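Local coordinates for protein GNA33 (Neisseria gonorrhoeae FA 1090, PDB 2G5D) that probably cleaves the beta-1,4 bond between MurNAc and GlcNAc in peptidoglycan as a lytic transglycosylase, leaving a 1,6-anhydro bond in the MurNAc residue, at residues A[162-173]-A[181-192]. Sequence-based numbering, arbitrary orientation.
Sequences LVRIRQTGKNSG and THTADLSRFPIT
Ile-165 and Ala-184 meet on the tightly packed face of this antiparallel strand pair. Ile-165 CD1 reaches diagonally across the strand pair to Ala-184 CB, 3.5 Å away. Beyond them, Val-163 CG2 touches Leu-186 CG at 3.8 Å, and the two side chains cross at about a right angle. Val-163 CG1 lies anti to the carbonyl carbon (chi1 -64°) and CG2 stands between the backbone N and the carbonyl carbon, which lets both methyls reach Leu-186. Phe-207 of the neighbouring strand 206-209 packs on both Ile-165 and Ala-184. Phe-202 of strand 197-203 touches Ile-165 and meets the ring of His-182.

Backbone hydrogen bonds join the strands. Ala-184 N gives a nearly straight one to Val-163 O (2.8 Å), although the donor lies above the carbonyl plane. Val-163 N returns one to Ala-184 O, also 2.8 Å. Ile-165 N approaches His-182 O almost end-on, at 2.9 Å. Ile-165 O is gripped twice, by His-182 N and by Thr-181 N.

The other face, with Arg-164 and Thr-183, is looser and more open to solvent. The Arg-164 chain bends at chi2 and chi3, which brings NH1 toward Thr-183 on strand 182-184. Thr-183 CG2 lies at the edge of the guanidinium, 3.4 Å from Arg-164 NH1. Thr-183 OG1 instead bonds to Ser-205 O.

Both ends of the pairing carry a classic beta bulge: Val-163 N and, weakly, Leu-162 N both bond to Ala-184 O, and Thr-181 and His-182 face Ile-165. The arrangement is a short bulged antiparallel ladder at the edge of a five-stranded mixed sheet in the MltA-specific insert domain.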
loop_
_atom_site.group_PDB
_atom_site.type_symbol
_atom_site.label_atom_id
_atom_site.label_comp_id
_atom_site.label_asym_id
_atom_site.label_seq_id
_atom_site.Cartn_x
_atom_site.Cartn_y
_atom_site.Cartn_z
ATOM N N LEU A 162 -32.646 -2.339 -0.879
ATOM C CA LEU A 162 -33.807 -2.507 -1.747
ATOM C C LEU A 162 -33.774 -1.475 -2.883
ATOM O O LEU A 162 -34.668 -0.630 -3.000
ATOM C CB LEU A 162 -35.104 -2.393 -0.932
ATOM C CG LEU A 162 -36.348 -3.162 -1.398
ATOM C CD1 LEU A 162 -36.429 -4.536 -0.731
ATOM C CD2 LEU A 162 -37.619 -2.356 -1.114
ATOM N N VAL A 163 -32.727 -1.545 -3.707
ATOM C CA VAL A 163 -32.562 -0.648 -4.863
ATOM C C VAL A 163 -32.508 -1.409 -6.199
ATOM O O VAL A 163 -32.670 -2.636 -6.228
ATOM C CB VAL A 163 -31.328 0.296 -4.719
ATOM C CG1 VAL A 163 -31.505 1.239 -3.531
ATOM C CG2 VAL A 163 -30.030 -0.499 -4.602
ATOM N N ARG A 164 -32.286 -0.670 -7.295
ATOM C CA ARG A 164 -32.268 -1.238 -8.646
ATOM C C ARG A 164 -30.873 -1.136 -9.249
ATOM O O ARG A 164 -30.168 -0.145 -9.024
ATOM C CB ARG A 164 -33.307 -0.527 -9.536
ATOM C CG ARG A 164 -33.116 -0.689 -11.054
ATOM C CD ARG A 164 -33.675 -2.006 -11.584
ATOM N NE ARG A 164 -35.133 -1.953 -11.743
ATOM C CZ ARG A 164 -36.001 -2.691 -11.050
ATOM N NH1 ARG A 164 -35.570 -3.574 -10.148
ATOM N NH2 ARG A 164 -37.309 -2.556 -11.271
ATOM N N ILE A 165 -30.479 -2.171 -10.003
ATOM C CA ILE A 165 -29.180 -2.198 -10.684
ATOM C C ILE A 165 -29.340 -2.453 -12.192
ATOM O O ILE A 165 -30.127 -3.252 -12.509
ATOM C CB ILE A 165 -28.188 -3.219 -10.016
ATOM C CG1 ILE A 165 -27.201 -2.484 -9.089
ATOM C CG2 ILE A 165 -27.308 -3.989 -10.998
ATOM C CD1 ILE A 165 -27.739 -2.137 -7.711
ATOM N N ARG A 166 -28.445 -1.758 -12.967
ATOM C CA ARG A 166 -28.326 -1.969 -14.407
ATOM C C ARG A 166 -26.851 -2.128 -14.772
ATOM O O ARG A 166 -26.027 -1.275 -14.424
ATOM C CB ARG A 166 -28.947 -0.795 -15.188
ATOM C CG ARG A 166 -28.684 -0.824 -16.717
ATOM C CD ARG A 166 -29.969 0.109 -17.441
ATOM N NE ARG A 166 -29.528 1.646 -16.930
ATOM C CZ ARG A 166 -28.532 2.301 -17.418
ATOM N NH1 ARG A 166 -27.576 1.625 -18.066
ATOM N NH2 ARG A 166 -28.118 3.710 -16.832
ATOM N N GLN A 167 -26.529 -3.219 -15.468
ATOM C CA GLN A 167 -25.165 -3.489 -15.930
ATOM C C GLN A 167 -24.755 -2.523 -17.042
ATOM O O GLN A 167 -25.537 -2.263 -17.969
ATOM C CB GLN A 167 -25.040 -4.933 -16.422
ATOM C CG GLN A 167 -23.612 -5.470 -16.416
ATOM C CD GLN A 167 -23.388 -6.598 -17.405
ATOM O OE1 GLN A 167 -24.136 -6.753 -18.373
ATOM N NE2 GLN A 167 -22.343 -7.385 -17.174
ATOM N N THR A 168 -23.537 -1.990 -16.939
ATOM C CA THR A 168 -23.021 -0.995 -17.892
ATOM C C THR A 168 -21.675 -1.410 -18.499
ATOM O O THR A 168 -20.996 -0.600 -19.134
ATOM C CB THR A 168 -22.887 0.415 -17.247
ATOM O OG1 THR A 168 -21.904 0.381 -16.198
ATOM C CG2 THR A 168 -24.231 0.903 -16.682
ATOM N N GLY A 169 -21.308 -2.674 -18.301
ATOM C CA GLY A 169 -20.029 -3.225 -18.758
ATOM C C GLY A 169 -19.818 -4.599 -18.149
ATOM O O GLY A 169 -20.387 -4.900 -17.101
ATOM N N LYS A 170 -18.991 -5.427 -18.786
ATOM C CA LYS A 170 -18.800 -6.831 -18.358
ATOM C C LYS A 170 -18.271 -7.061 -16.940
ATOM O O LYS A 170 -18.217 -8.204 -16.495
ATOM C CB LYS A 170 -17.957 -7.641 -19.359
ATOM C CG LYS A 170 -16.735 -6.932 -19.914
ATOM C CD LYS A 170 -17.051 -6.324 -21.277
ATOM C CE LYS A 170 -16.028 -5.279 -21.660
ATOM N NZ LYS A 170 -16.368 -4.682 -22.973
ATOM N N ASN A 171 -17.891 -5.989 -16.240
ATOM C CA ASN A 171 -17.483 -6.075 -14.828
ATOM C C ASN A 171 -17.926 -4.882 -13.980
ATOM O O ASN A 171 -17.390 -4.658 -12.895
ATOM C CB ASN A 171 -15.964 -6.266 -14.692
ATOM C CG ASN A 171 -15.522 -7.714 -14.893
ATOM O OD1 ASN A 171 -14.574 -7.975 -15.630
ATOM N ND2 ASN A 171 -16.197 -8.652 -14.235
ATOM N N SER A 172 -18.893 -4.117 -14.483
ATOM C CA SER A 172 -19.411 -2.939 -13.779
ATOM C C SER A 172 -20.916 -2.735 -13.989
ATOM O O SER A 172 -21.490 -3.227 -14.958
ATOM C CB SER A 172 -18.636 -1.679 -14.194
ATOM O OG SER A 172 -18.785 -1.421 -15.580
ATOM N N GLY A 173 -21.545 -2.002 -13.075
ATOM C CA GLY A 173 -22.978 -1.736 -13.140
ATOM C C GLY A 173 -23.312 -0.283 -12.842
ATOM O O GLY A 173 -22.590 0.366 -12.068
ATOM N N THR A 181 -32.750 -3.680 -14.106
ATOM C CA THR A 181 -32.823 -5.101 -14.710
ATOM C C THR A 181 -32.776 -6.169 -13.562
ATOM O O THR A 181 -33.491 -7.199 -13.632
ATOM C CB THR A 181 -31.613 -5.342 -15.737
ATOM O OG1 THR A 181 -31.809 -6.609 -16.469
ATOM C CG2 THR A 181 -30.191 -5.332 -15.051
ATOM N N HIS A 182 -31.950 -5.911 -12.521
ATOM C CA HIS A 182 -31.910 -6.760 -11.307
ATOM C C HIS A 182 -32.097 -5.923 -10.038
ATOM O O HIS A 182 -31.703 -4.757 -9.999
ATOM C CB HIS A 182 -30.575 -7.510 -11.213
ATOM C CG HIS A 182 -30.443 -8.643 -12.186
ATOM N ND1 HIS A 182 -30.173 -8.449 -13.525
ATOM C CD2 HIS A 182 -30.507 -9.985 -12.006
ATOM C CE1 HIS A 182 -30.092 -9.622 -14.132
ATOM N NE2 HIS A 182 -30.293 -10.570 -13.233
ATOM N N THR A 183 -32.678 -6.519 -8.999
ATOM C CA THR A 183 -32.864 -5.834 -7.711
ATOM C C THR A 183 -31.701 -6.111 -6.766
ATOM O O THR A 183 -31.160 -7.218 -6.754
ATOM C CB THR A 183 -34.161 -6.278 -6.991
ATOM O OG1 THR A 183 -34.022 -7.637 -6.553
ATOM C CG2 THR A 183 -35.389 -6.142 -7.904
ATOM N N ALA A 184 -31.335 -5.117 -5.959
ATOM C CA ALA A 184 -30.252 -5.277 -4.980
ATOM C C ALA A 184 -30.700 -4.972 -3.553
ATOM O O ALA A 184 -31.343 -3.949 -3.300
ATOM C CB ALA A 184 -29.058 -4.415 -5.357
ATOM N N ASP A 185 -30.360 -5.869 -2.629
ATOM C CA ASP A 185 -30.705 -5.700 -1.219
ATOM C C ASP A 185 -29.523 -5.151 -0.426
ATOM O O ASP A 185 -28.672 -5.916 0.037
ATOM C CB ASP A 185 -31.172 -7.029 -0.615
ATOM C CG ASP A 185 -31.899 -6.846 0.704
ATOM O OD1 ASP A 185 -31.764 -7.719 1.587
ATOM O OD2 ASP A 185 -32.603 -5.828 0.859
ATOM N N LEU A 186 -29.492 -3.828 -0.256
ATOM C CA LEU A 186 -28.333 -3.126 0.313
ATOM C C LEU A 186 -28.008 -3.463 1.769
ATOM O O LEU A 186 -26.860 -3.329 2.198
ATOM C CB LEU A 186 -28.456 -1.609 0.124
ATOM C CG LEU A 186 -28.260 -1.063 -1.298
ATOM C CD1 LEU A 186 -28.322 0.451 -1.285
ATOM C CD2 LEU A 186 -26.949 -1.534 -1.926
ATOM N N SER A 187 -29.013 -3.903 2.520
ATOM C CA SER A 187 -28.800 -4.367 3.889
ATOM C C SER A 187 -27.919 -5.626 3.949
ATOM O O SER A 187 -27.320 -5.919 4.984
ATOM C CB SER A 187 -30.142 -4.621 4.573
ATOM O OG SER A 187 -30.988 -5.403 3.749
ATOM N N ARG A 188 -27.841 -6.356 2.836
ATOM C CA ARG A 188 -27.068 -7.597 2.757
ATOM C C ARG A 188 -25.588 -7.356 2.456
ATOM O O ARG A 188 -24.726 -8.116 2.899
ATOM C CB ARG A 188 -27.649 -8.522 1.680
ATOM C CG ARG A 188 -29.068 -8.985 1.942
ATOM C CD ARG A 188 -29.097 -10.257 2.759
ATOM N NE ARG A 188 -30.458 -10.613 3.145
ATOM C CZ ARG A 188 -30.881 -11.855 3.366
ATOM N NH1 ARG A 188 -30.054 -12.890 3.229
ATOM N NH2 ARG A 188 -32.143 -12.061 3.717
ATOM N N PHE A 189 -25.309 -6.306 1.685
ATOM C CA PHE A 189 -23.949 -5.963 1.274
ATOM C C PHE A 189 -23.151 -5.364 2.437
ATOM O O PHE A 189 -23.721 -4.667 3.285
ATOM C CB PHE A 189 -23.980 -4.997 0.085
ATOM C CG PHE A 189 -24.516 -5.606 -1.182
ATOM C CD1 PHE A 189 -25.886 -5.808 -1.351
ATOM C CD2 PHE A 189 -23.653 -5.961 -2.213
ATOM C CE1 PHE A 189 -26.386 -6.371 -2.522
ATOM C CE2 PHE A 189 -24.141 -6.521 -3.389
ATOM C CZ PHE A 189 -25.512 -6.725 -3.543
ATOM N N PRO A 190 -21.829 -5.636 2.478
ATOM C CA PRO A 190 -20.951 -5.196 3.574
ATOM C C PRO A 190 -20.580 -3.703 3.539
ATOM O O PRO A 190 -19.416 -3.351 3.324
ATOM C CB PRO A 190 -19.708 -6.076 3.388
ATOM C CG PRO A 190 -19.660 -6.331 1.926
ATOM C CD PRO A 190 -21.085 -6.409 1.461
ATOM N N ILE A 191 -21.569 -2.838 3.758
ATOM C CA ILE A 191 -21.346 -1.394 3.814
ATOM C C ILE A 191 -21.036 -0.992 5.256
ATOM O O ILE A 191 -21.670 -1.486 6.192
ATOM C CB ILE A 191 -22.569 -0.596 3.258
ATOM C CG1 ILE A 191 -22.777 -0.885 1.773
ATOM C CG2 ILE A 191 -22.412 0.908 3.444
ATOM C CD1 ILE A 191 -23.980 -1.732 1.492
ATOM N N THR A 192 -20.046 -0.119 5.429
ATOM C CA THR A 192 -19.743 0.463 6.736
ATOM C C THR A 192 -19.880 1.985 6.629
ATOM O O THR A 192 -20.563 2.485 5.731
ATOM C CB THR A 192 -18.320 0.082 7.224
ATOM O OG1 THR A 192 -17.904 -1.146 6.615
ATOM C CG2 THR A 192 -18.291 -0.072 8.746
#